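Local coordinates for periplasmic molybdate-binding protein (Azotobacter vinelandii, PDB 1ATG) that binds molybdate or tungstate in the periplasm, probably as the solute-binding component of an ABC transporter for molybdate uptake, at residues 81-92 / 159-168; 117-128 / 180-190. One frame throughout, in Å; residues are numbered along the deposited sequence.

Overall arrangement
Both interactions lie in the same lobe of this two-domain binding protein, their centres about 13 Å apart. Interaction 1 pairs two strands of the sheet; interaction 2 lays the helix that meets the anion against the loop following strand 178-180. They join where Leu-84 N lies 2.8 Å from Trp-180 O, a probable hydrogen bond, and where Leu-82 N lies 3.1 Å from Tyr-187 OH. Nearer the anion, Ala-164 CB packs 3.3 Å from Tyr-117 CE2. Tyr-117 of interaction 2 belongs to the pocket between the domains and binds tungstate directly, whereas the side chain of Ala-164 in interaction 1 stays about 7 Å from the ion.

Interaction 1. Residues 81-92 / 159-168; sequences KLVLWSAKPGLV and DLGFVALAQI. With ACT (acetate ion), chain C.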
loop_
_atom_site.group_PDB
_atom_site.type_symbol
_atom_site.label_atom_id
_atom_site.label_comp_id
_atom_site.label_asym_id
_atom_site.label_seq_id
_atom_site.Cartn_x
_atom_site.Cartn_y
_atom_site.Cartn_z
ATOM N N LYS A 81 -0.508 1.199 7.532
ATOM C CA LYS A 81 -1.427 0.888 8.609
ATOM C C LYS A 81 -2.669 0.272 7.978
ATOM O O LYS A 81 -3.385 0.928 7.209
ATOM C CB LYS A 81 -1.789 2.168 9.358
ATOM C CG LYS A 81 -2.589 1.981 10.630
ATOM C CD LYS A 81 -2.471 3.197 11.541
ATOM C CE LYS A 81 -3.167 2.946 12.870
ATOM N NZ LYS A 81 -2.817 3.984 13.880
ATOM N N LEU A 82 -2.916 -0.974 8.321
ATOM C CA LEU A 82 -4.080 -1.687 7.809
ATOM C C LEU A 82 -5.345 -1.197 8.485
ATOM O O LEU A 82 -5.385 -0.951 9.706
ATOM C CB LEU A 82 -3.901 -3.172 8.130
ATOM C CG LEU A 82 -5.010 -4.095 7.621
ATOM C CD1 LEU A 82 -5.034 -4.190 6.103
ATOM C CD2 LEU A 82 -4.788 -5.481 8.220
ATOM N N VAL A 83 -6.428 -1.091 7.713
ATOM C CA VAL A 83 -7.705 -0.675 8.258
ATOM C C VAL A 83 -8.833 -1.553 7.734
ATOM O O VAL A 83 -8.861 -1.862 6.518
ATOM C CB VAL A 83 -8.077 0.782 7.908
ATOM C CG1 VAL A 83 -9.170 1.273 8.857
ATOM C CG2 VAL A 83 -6.911 1.746 7.936
ATOM N N LEU A 84 -9.718 -1.979 8.611
ATOM C CA LEU A 84 -10.979 -2.586 8.188
ATOM C C LEU A 84 -11.953 -1.413 8.012
ATOM O O LEU A 84 -12.137 -0.607 8.951
ATOM C CB LEU A 84 -11.506 -3.533 9.256
ATOM C CG LEU A 84 -12.884 -4.132 8.928
ATOM C CD1 LEU A 84 -12.814 -5.060 7.728
ATOM C CD2 LEU A 84 -13.426 -4.869 10.142
ATOM N N TRP A 85 -12.518 -1.271 6.832
ATOM C CA TRP A 85 -13.329 -0.108 6.518
ATOM C C TRP A 85 -14.645 -0.549 5.912
ATOM O O TRP A 85 -14.755 -1.565 5.241
ATOM C CB TRP A 85 -12.548 0.732 5.491
ATOM C CG TRP A 85 -13.168 2.035 5.091
ATOM C CD1 TRP A 85 -13.672 3.003 5.924
ATOM C CD2 TRP A 85 -13.378 2.503 3.756
ATOM N NE1 TRP A 85 -14.153 4.050 5.172
ATOM C CE2 TRP A 85 -13.997 3.774 3.848
ATOM C CE3 TRP A 85 -13.089 2.001 2.487
ATOM C CZ2 TRP A 85 -14.324 4.519 2.725
ATOM C CZ3 TRP A 85 -13.417 2.763 1.377
ATOM C CH2 TRP A 85 -14.021 4.015 1.500
ATOM N N SER A 86 -15.660 0.282 6.139
ATOM C CA SER A 86 -16.910 0.208 5.423
ATOM C C SER A 86 -17.301 1.642 5.041
ATOM O O SER A 86 -17.110 2.572 5.838
ATOM C CB SER A 86 -18.044 -0.420 6.223
ATOM O OG SER A 86 -19.277 -0.404 5.494
ATOM N N ALA A 87 -17.948 1.795 3.897
ATOM C CA ALA A 87 -18.541 3.082 3.546
ATOM C C ALA A 87 -19.745 3.351 4.453
ATOM O O ALA A 87 -20.169 4.511 4.553
ATOM C CB ALA A 87 -18.972 3.114 2.084
ATOM N N LYS A 88 -20.325 2.360 5.103
ATOM C CA LYS A 88 -21.497 2.575 5.941
ATOM C C LYS A 88 -21.122 2.970 7.349
ATOM O O LYS A 88 -20.489 2.197 8.072
ATOM C CB LYS A 88 -22.322 1.275 6.026
ATOM C CG LYS A 88 -23.592 1.441 6.851
ATOM C CD LYS A 88 -24.580 0.293 6.733
ATOM C CE LYS A 88 -25.832 0.601 7.547
ATOM N NZ LYS A 88 -26.701 -0.594 7.716
ATOM N N PRO A 89 -21.559 4.137 7.816
ATOM C CA PRO A 89 -21.317 4.525 9.197
ATOM C C PRO A 89 -21.968 3.514 10.127
ATOM O O PRO A 89 -23.020 2.941 9.811
ATOM C CB PRO A 89 -21.927 5.918 9.305
ATOM C CG PRO A 89 -22.038 6.406 7.904
ATOM C CD PRO A 89 -22.322 5.166 7.073
ATOM N N GLY A 90 -21.353 3.220 11.271
ATOM C CA GLY A 90 -21.902 2.296 12.233
ATOM C C GLY A 90 -21.740 0.817 11.963
ATOM O O GLY A 90 -22.010 0.035 12.888
ATOM N N LEU A 91 -21.334 0.366 10.776
ATOM C CA LEU A 91 -21.191 -1.062 10.523
ATOM C C LEU A 91 -19.940 -1.622 11.181
ATOM O O LEU A 91 -19.993 -2.649 11.859
ATOM C CB LEU A 91 -21.195 -1.372 9.025
ATOM C CG LEU A 91 -21.020 -2.841 8.651
ATOM C CD1 LEU A 91 -22.094 -3.706 9.298
ATOM C CD2 LEU A 91 -21.004 -3.028 7.135
ATOM N N VAL A 92 -18.787 -0.994 10.961
ATOM C CA VAL A 92 -17.547 -1.448 11.574
ATOM C C VAL A 92 -17.449 -0.844 12.972
ATOM O O VAL A 92 -17.313 0.368 13.123
ATOM C CB VAL A 92 -16.328 -1.084 10.722
ATOM C CG1 VAL A 92 -15.048 -1.528 11.416
ATOM C CG2 VAL A 92 -16.437 -1.748 9.356
ATOM N N ASP A 159 -19.458 -4.678 1.374
ATOM C CA ASP A 159 -19.833 -4.071 2.640
ATOM C C ASP A 159 -18.593 -3.720 3.456
ATOM O O ASP A 159 -18.584 -2.665 4.081
ATOM C CB ASP A 159 -20.732 -5.032 3.432
ATOM C CG ASP A 159 -22.151 -5.127 2.911
ATOM O OD1 ASP A 159 -22.681 -4.144 2.329
ATOM O OD2 ASP A 159 -22.791 -6.183 3.122
ATOM N N LEU A 160 -17.607 -4.605 3.488
ATOM C CA LEU A 160 -16.381 -4.392 4.241
ATOM C C LEU A 160 -15.187 -4.489 3.311
ATOM O O LEU A 160 -15.262 -5.183 2.293
ATOM C CB LEU A 160 -16.209 -5.472 5.316
ATOM C CG LEU A 160 -17.304 -5.599 6.370
ATOM C CD1 LEU A 160 -16.898 -6.670 7.380
ATOM C CD2 LEU A 160 -17.579 -4.284 7.089
ATOM N N GLY A 161 -14.058 -3.938 3.753
ATOM C CA GLY A 161 -12.821 -4.138 3.006
ATOM C C GLY A 161 -11.619 -3.888 3.897
ATOM O O GLY A 161 -11.678 -3.110 4.845
ATOM N N PHE A 162 -10.519 -4.563 3.558
ATOM C CA PHE A 162 -9.225 -4.296 4.185
ATOM C C PHE A 162 -8.437 -3.394 3.249
ATOM O O PHE A 162 -8.129 -3.750 2.104
ATOM C CB PHE A 162 -8.457 -5.576 4.480
ATOM C CG PHE A 162 -8.786 -6.227 5.789
ATOM C CD1 PHE A 162 -8.586 -5.553 6.981
ATOM C CD2 PHE A 162 -9.299 -7.518 5.840
ATOM C CE1 PHE A 162 -8.872 -6.154 8.189
ATOM C CE2 PHE A 162 -9.568 -8.128 7.044
ATOM C CZ PHE A 162 -9.367 -7.451 8.234
ATOM N N VAL A 163 -8.181 -2.162 3.718
ATOM C CA VAL A 163 -7.571 -1.125 2.906
ATOM C C VAL A 163 -6.397 -0.469 3.617
ATOM O O VAL A 163 -6.100 -0.794 4.771
ATOM C CB VAL A 163 -8.622 -0.057 2.513
ATOM C CG1 VAL A 163 -9.827 -0.654 1.782
ATOM C CG2 VAL A 163 -9.101 0.717 3.735
ATOM N N ALA A 164 -5.727 0.435 2.936
ATOM C CA ALA A 164 -4.639 1.203 3.520
ATOM C C ALA A 164 -5.215 2.473 4.126
ATOM O O ALA A 164 -6.069 3.143 3.550
ATOM C CB ALA A 164 -3.630 1.563 2.440
ATOM N N LEU A 165 -4.662 2.908 5.255
ATOM C CA LEU A 165 -5.134 4.151 5.872
ATOM C C LEU A 165 -5.019 5.321 4.928
ATOM O O LEU A 165 -5.900 6.186 4.848
ATOM C CB LEU A 165 -4.348 4.401 7.166
ATOM C CG LEU A 165 -4.673 5.720 7.894
ATOM C CD1 LEU A 165 -6.149 5.847 8.214
ATOM C CD2 LEU A 165 -3.856 5.816 9.182
ATOM N N ALA A 166 -3.939 5.416 4.145
ATOM C CA ALA A 166 -3.741 6.515 3.225
ATOM C C ALA A 166 -4.892 6.674 2.253
ATOM O O ALA A 166 -5.159 7.782 1.780
ATOM C CB ALA A 166 -2.453 6.297 2.429
ATOM N N GLN A 167 -5.579 5.591 1.881
ATOM C CA GLN A 167 -6.661 5.660 0.920
ATOM C C GLN A 167 -7.935 6.259 1.472
ATOM O O GLN A 167 -8.835 6.609 0.689
ATOM C CB GLN A 167 -6.973 4.244 0.406
ATOM C CG GLN A 167 -5.817 3.622 -0.359
ATOM C CD GLN A 167 -6.129 2.159 -0.633
ATOM O OE1 GLN A 167 -6.445 1.403 0.282
ATOM N NE2 GLN A 167 -6.030 1.752 -1.900
ATOM N N ILE A 168 -8.079 6.352 2.788
ATOM C CA ILE A 168 -9.331 6.807 3.381
ATOM C C ILE A 168 -9.195 7.995 4.306
ATOM O O ILE A 168 -10.212 8.650 4.613
ATOM C CB ILE A 168 -10.063 5.658 4.110
ATOM C CG1 ILE A 168 -9.268 5.114 5.295
ATOM C CG2 ILE A 168 -10.424 4.547 3.128
ATOM C CD1 ILE A 168 -9.975 3.983 6.034
HETATM C C ACT C . -21.698 -6.791 -0.567
HETATM O O ACT C . -20.865 -6.943 0.351
HETATM O OXT ACT C . -22.108 -7.782 -1.241
HETATM C CH3 ACT C . -22.281 -5.454 -0.875
HETATM O O HOH W 1 -1.459 2.503 5.105
#
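Val-83 and Val-163 exchange two backbone hydrogen bonds, Val-163 N to Val-83 O at 2.9 Å and Val-83 N to Val-163 O at 3.0 Å, the first nearly straight at 170°. Trp-85 and Gly-161 form the next such pair, with Trp-85 N 2.8 Å from Gly-161 O. At one end Leu-165 N donates to Lys-81 O; at the other Ser-86 OG gives its proton to Asp-159 O, 2.8 Å away, while accepting from Lys-88 N in an ST turn. The hydroxyl thus fastens the departing chain to the neighbouring strand. Asp-159 N donates to an acetate ion, probably from the crystallisation liquor, while the Asp-159 carboxylate forms a salt bridge with Arg-105.

These are adjacent antiparallel strands in the mixed sheet of a periplasmic binding-protein lobe, with strand 107-110 running parallel to 160-164 on its far side. On the face carrying Trp-85, Ile-168 lays CG2 almost centrally over the indole six-membered ring, 3.6 Å from its centroid, in a CH-pi contact. With CG1 between its backbone N and carbonyl carbon (chi1 63°), Ile-168 can set its other branch on the indole as well, CD1 lying against the pyrrole part and also meeting Val-83 CG1. Trp-85 NE1 bonds to Pro-176 O.

The other face carries Leu-84 and Phe-162: Leu-84 CD1 stands over the phenyl ring, 4.2 Å from its centroid, while Leu-82 CD1 meets Phe-162 CD1 obliquely. Helix 116-127 covers Leu-82 and Phe-162. Farther out, Leu-160 CD2 fits against Leu-91 CD2 and Val-92 CG2.

Interaction 2. Residues 117-128 / 180-190; sequences YGLAGTQVLTHL and WFPPANYYEPI. With WO4 (tungstate(VI)ion), chain B.
His-127 and Tyr-186 lie against each other in an offset stack, their ring planes 25° apart and centroids 4.2 Å apart. The imidazole places CD2 over the centre of the phenol ring, while Tyr-186 CA sits over the imidazole face, offset toward its rim. His-127 reaches the tyrosine because its chi1 of -173° carries the ring away from the backbone N and out over Tyr-186. Pro-183 CD covers the opposite phenol face, and Leu-128 CD2 approaches obliquely, 3.8 Å from Tyr-186 CE2. Were Tyr-186 an alanine, His-127 would probably lose its stacking partner and a gap would be likely to open between the imidazole and Pro-183.

One turn back along the helix, Val-124 points CG2 between Pro-182 CB and Tyr-187 CD1, both 3.8 Å away, and turns CG1 toward Trp-180 CZ3. Gln-123 extends over the backbone of the loop: Glu-188 N donates to its OE1 at 3.0 Å, a fairly straight bond that arrives from above the amide plane. Water 2 also donates to Gln-123 OE1, and to Glu-188 O, so the amide oxygen is gripped twice.

The helix is the one that presents its N-terminal end to the oxyanion in this binding-protein fold: Tyr-117 N donates to tungstate O3 at 2.9 Å and nearly in line (172°). The same oxygen lies at the edge of the Tyr-117 ring, in its plane, and Thr-8, Asn-9, Ser-36 and Val-146 complete the grip on the ion. Ile-190 crosses the tyrosine at about a right angle, with CD1 over one ring face, 4.0 Å from its centroid, and also against Ala-120 CB. Gln-192 OE1 bonds to the Tyr-117 hydroxyl.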
loop_
_atom_site.group_PDB
_atom_site.type_symbol
_atom_site.label_atom_id
_atom_site.label_comp_id
_atom_site.label_asym_id
_atom_site.label_seq_id
_atom_site.Cartn_x
_atom_site.Cartn_y
_atom_site.Cartn_z
ATOM N N TYR A 117 -1.072 -5.595 1.293
ATOM C CA TYR A 117 -2.187 -5.182 2.157
ATOM C C TYR A 117 -3.237 -6.289 2.235
ATOM O O TYR A 117 -4.025 -6.348 3.173
ATOM C CB TYR A 117 -2.824 -3.870 1.678
ATOM C CG TYR A 117 -2.054 -2.658 2.178
ATOM C CD1 TYR A 117 -0.874 -2.273 1.543
ATOM C CD2 TYR A 117 -2.476 -1.955 3.287
ATOM C CE1 TYR A 117 -0.150 -1.182 2.022
ATOM C CE2 TYR A 117 -1.758 -0.873 3.760
ATOM C CZ TYR A 117 -0.612 -0.494 3.124
ATOM O OH TYR A 117 0.073 0.603 3.598
ATOM N N GLY A 118 -3.277 -7.162 1.244
ATOM C CA GLY A 118 -4.106 -8.365 1.237
ATOM C C GLY A 118 -3.532 -9.415 2.185
ATOM O O GLY A 118 -4.262 -10.069 2.935
ATOM N N LEU A 119 -2.203 -9.571 2.163
ATOM C CA LEU A 119 -1.544 -10.478 3.089
ATOM C C LEU A 119 -1.837 -10.055 4.530
ATOM O O LEU A 119 -2.202 -10.868 5.381
ATOM C CB LEU A 119 -0.033 -10.504 2.837
ATOM C CG LEU A 119 0.785 -11.329 3.832
ATOM C CD1 LEU A 119 0.373 -12.792 3.790
ATOM C CD2 LEU A 119 2.282 -11.169 3.568
ATOM N N ALA A 120 -1.735 -8.751 4.801
ATOM C CA ALA A 120 -2.010 -8.238 6.137
ATOM C C ALA A 120 -3.450 -8.508 6.539
ATOM O O ALA A 120 -3.716 -8.956 7.655
ATOM C CB ALA A 120 -1.688 -6.751 6.229
ATOM N N GLY A 121 -4.421 -8.219 5.656
ATOM C CA GLY A 121 -5.822 -8.470 5.986
ATOM C C GLY A 121 -6.084 -9.951 6.252
ATOM O O GLY A 121 -6.824 -10.312 7.158
ATOM N N THR A 122 -5.465 -10.795 5.433
ATOM C CA THR A 122 -5.611 -12.238 5.623
ATOM C C THR A 122 -5.015 -12.694 6.947
ATOM O O THR A 122 -5.625 -13.489 7.666
ATOM C CB THR A 122 -4.948 -12.958 4.441
ATOM O OG1 THR A 122 -5.571 -12.516 3.222
ATOM C CG2 THR A 122 -5.133 -14.461 4.543
ATOM N N GLN A 123 -3.872 -12.113 7.316
ATOM C CA GLN A 123 -3.264 -12.400 8.598
ATOM C C GLN A 123 -4.182 -12.012 9.752
ATOM O O GLN A 123 -4.212 -12.734 10.757
ATOM C CB GLN A 123 -1.910 -11.688 8.744
ATOM C CG GLN A 123 -0.836 -12.368 7.903
ATOM C CD GLN A 123 0.457 -11.595 7.848
ATOM O OE1 GLN A 123 0.519 -10.395 8.118
ATOM N NE2 GLN A 123 1.530 -12.307 7.452
ATOM N N VAL A 124 -4.917 -10.909 9.638
ATOM C CA VAL A 124 -5.854 -10.536 10.693
ATOM C C VAL A 124 -6.945 -11.587 10.818
ATOM O O VAL A 124 -7.294 -11.993 11.930
ATOM C CB VAL A 124 -6.464 -9.158 10.429
ATOM C CG1 VAL A 124 -7.574 -8.833 11.420
ATOM C CG2 VAL A 124 -5.363 -8.098 10.486
ATOM N N LEU A 125 -7.519 -12.033 9.695
ATOM C CA LEU A 125 -8.537 -13.081 9.783
ATOM C C LEU A 125 -7.980 -14.362 10.391
ATOM O O LEU A 125 -8.655 -15.011 11.198
ATOM C CB LEU A 125 -9.165 -13.353 8.422
ATOM C CG LEU A 125 -9.917 -12.172 7.792
ATOM C CD1 LEU A 125 -10.577 -12.668 6.515
ATOM C CD2 LEU A 125 -10.938 -11.568 8.732
ATOM N N THR A 126 -6.746 -14.710 10.041
ATOM C CA THR A 126 -6.127 -15.893 10.647
ATOM C C THR A 126 -5.953 -15.666 12.132
ATOM O O THR A 126 -6.190 -16.579 12.953
ATOM C CB THR A 126 -4.776 -16.132 9.951
ATOM O OG1 THR A 126 -5.047 -16.564 8.611
ATOM C CG2 THR A 126 -3.910 -17.145 10.684
ATOM N N HIS A 127 -5.528 -14.478 12.543
ATOM C CA HIS A 127 -5.340 -14.193 13.962
ATOM C C HIS A 127 -6.619 -14.388 14.759
ATOM O O HIS A 127 -6.580 -14.871 15.901
ATOM C CB HIS A 127 -4.804 -12.766 14.128
ATOM C CG HIS A 127 -4.409 -12.425 15.533
ATOM N ND1 HIS A 127 -3.149 -12.665 16.041
ATOM C CD2 HIS A 127 -5.124 -11.877 16.535
ATOM C CE1 HIS A 127 -3.125 -12.256 17.301
ATOM N NE2 HIS A 127 -4.302 -11.796 17.635
ATOM N N LEU A 128 -7.751 -14.008 14.187
ATOM C CA LEU A 128 -9.060 -14.117 14.796
ATOM C C LEU A 128 -9.707 -15.481 14.614
ATOM O O LEU A 128 -10.809 -15.695 15.131
ATOM C CB LEU A 128 -9.968 -13.035 14.174
ATOM C CG LEU A 128 -9.551 -11.595 14.516
ATOM C CD1 LEU A 128 -10.335 -10.620 13.653
ATOM C CD2 LEU A 128 -9.738 -11.320 15.999
ATOM N N TRP A 180 -11.996 0.202 11.683
ATOM C CA TRP A 180 -11.325 -0.438 12.805
ATOM C C TRP A 180 -9.887 -0.726 12.400
ATOM O O TRP A 180 -9.632 -1.291 11.335
ATOM C CB TRP A 180 -11.972 -1.759 13.187
ATOM C CG TRP A 180 -11.235 -2.602 14.185
ATOM C CD1 TRP A 180 -10.907 -2.265 15.474
ATOM C CD2 TRP A 180 -10.711 -3.920 13.986
ATOM N NE1 TRP A 180 -10.246 -3.296 16.085
ATOM C CE2 TRP A 180 -10.115 -4.332 15.200
ATOM C CE3 TRP A 180 -10.721 -4.803 12.907
ATOM C CZ2 TRP A 180 -9.549 -5.589 15.351
ATOM C CZ3 TRP A 180 -10.145 -6.054 13.069
ATOM C CH2 TRP A 180 -9.560 -6.440 14.284
ATOM N N PHE A 181 -8.952 -0.279 13.231
ATOM C CA PHE A 181 -7.545 -0.601 13.029
ATOM C C PHE A 181 -7.231 -1.896 13.745
ATOM O O PHE A 181 -7.204 -1.946 14.988
ATOM C CB PHE A 181 -6.615 0.478 13.605
ATOM C CG PHE A 181 -6.694 1.803 12.918
ATOM C CD1 PHE A 181 -6.133 1.969 11.654
ATOM C CD2 PHE A 181 -7.310 2.892 13.505
ATOM C CE1 PHE A 181 -6.187 3.191 11.007
ATOM C CE2 PHE A 181 -7.363 4.113 12.860
ATOM C CZ PHE A 181 -6.804 4.272 11.613
ATOM N N PRO A 182 -6.946 -2.985 13.065
ATOM C CA PRO A 182 -6.491 -4.170 13.792
ATOM C C PRO A 182 -5.207 -3.831 14.548
ATOM O O PRO A 182 -4.317 -3.163 14.023
ATOM C CB PRO A 182 -6.222 -5.180 12.691
ATOM C CG PRO A 182 -7.038 -4.729 11.519
ATOM C CD PRO A 182 -6.994 -3.207 11.609
ATOM N N PRO A 183 -5.094 -4.263 15.800
ATOM C CA PRO A 183 -3.869 -4.012 16.565
ATOM C C PRO A 183 -2.654 -4.560 15.828
ATOM O O PRO A 183 -2.704 -5.501 15.031
ATOM C CB PRO A 183 -4.138 -4.704 17.895
ATOM C CG PRO A 183 -5.624 -4.677 18.035
ATOM C CD PRO A 183 -6.129 -4.918 16.620
ATOM N N ALA A 184 -1.484 -3.992 16.181
ATOM C CA ALA A 184 -0.234 -4.325 15.508
ATOM C C ALA A 184 0.266 -5.747 15.707
ATOM O O ALA A 184 1.088 -6.188 14.919
ATOM C CB ALA A 184 0.850 -3.326 15.905
ATOM N N ASN A 185 -0.264 -6.455 16.695
ATOM C CA ASN A 185 0.095 -7.857 16.872
ATOM C C ASN A 185 -0.833 -8.791 16.108
ATOM O O ASN A 185 -0.639 -10.009 16.170
ATOM C CB ASN A 185 0.119 -8.236 18.356
ATOM C CG ASN A 185 -1.205 -8.048 19.057
ATOM O OD1 ASN A 185 -1.939 -7.086 18.854
ATOM N ND2 ASN A 185 -1.553 -8.980 19.938
ATOM N N TYR A 186 -1.796 -8.261 15.343
ATOM C CA TYR A 186 -2.718 -9.104 14.603
ATOM C C TYR A 186 -2.226 -9.438 13.201
ATOM O O TYR A 186 -2.850 -10.284 12.547
ATOM C CB TYR A 186 -4.107 -8.478 14.488
ATOM C CG TYR A 186 -4.970 -8.475 15.721
ATOM C CD1 TYR A 186 -4.460 -8.345 17.007
ATOM C CD2 TYR A 186 -6.353 -8.593 15.589
ATOM C CE1 TYR A 186 -5.291 -8.344 18.109
ATOM C CE2 TYR A 186 -7.197 -8.589 16.686
ATOM C CZ TYR A 186 -6.653 -8.458 17.948
ATOM O OH TYR A 186 -7.477 -8.448 19.055
ATOM N N TYR A 187 -1.185 -8.765 12.736
ATOM C CA TYR A 187 -0.630 -8.967 11.417
ATOM C C TYR A 187 0.831 -8.523 11.441
ATOM O O TYR A 187 1.206 -7.744 12.333
ATOM C CB TYR A 187 -1.391 -8.179 10.359
ATOM C CG TYR A 187 -1.452 -6.675 10.500
ATOM C CD1 TYR A 187 -2.276 -6.037 11.415
ATOM C CD2 TYR A 187 -0.663 -5.873 9.686
ATOM C CE1 TYR A 187 -2.336 -4.663 11.500
ATOM C CE2 TYR A 187 -0.709 -4.493 9.775
ATOM C CZ TYR A 187 -1.545 -3.893 10.688
ATOM O OH TYR A 187 -1.589 -2.517 10.705
ATOM N N GLU A 188 1.617 -8.959 10.475
ATOM C CA GLU A 188 3.011 -8.488 10.454
ATOM C C GLU A 188 3.049 -7.079 9.900
ATOM O O GLU A 188 2.375 -6.781 8.908
ATOM C CB GLU A 188 3.838 -9.447 9.600
ATOM C CG GLU A 188 3.937 -10.852 10.195
ATOM C CD GLU A 188 4.814 -10.940 11.424
ATOM O OE1 GLU A 188 5.507 -9.971 11.812
ATOM O OE2 GLU A 188 4.878 -12.016 12.060
ATOM N N PRO A 189 3.834 -6.175 10.466
ATOM C CA PRO A 189 3.879 -4.793 9.996
ATOM C C PRO A 189 4.143 -4.669 8.517
ATOM O O PRO A 189 4.924 -5.380 7.880
ATOM C CB PRO A 189 4.939 -4.145 10.868
ATOM C CG PRO A 189 4.883 -4.932 12.140
ATOM C CD PRO A 189 4.619 -6.353 11.706
ATOM N N ILE A 190 3.458 -3.692 7.917
ATOM C CA ILE A 190 3.534 -3.459 6.471
ATOM C C ILE A 190 4.669 -2.497 6.190
ATOM O O ILE A 190 4.494 -1.285 6.018
ATOM C CB ILE A 190 2.171 -2.960 5.967
ATOM C CG1 ILE A 190 1.041 -3.942 6.319
ATOM C CG2 ILE A 190 2.198 -2.738 4.462
ATOM C CD1 ILE A 190 -0.343 -3.374 6.120
HETATM W W WO4 B . -0.564 -3.276 -2.693
HETATM O O1 WO4 B . -1.951 -3.277 -3.804
HETATM O O2 WO4 B . -0.175 -1.669 -2.186
HETATM O O3 WO4 B . -0.912 -4.225 -1.244
HETATM O O4 WO4 B . 0.868 -3.977 -3.463
HETATM O O HOH W 2 1.753 -8.319 6.756
HETATM O O HOH W 3 -0.657 -13.224 14.864
#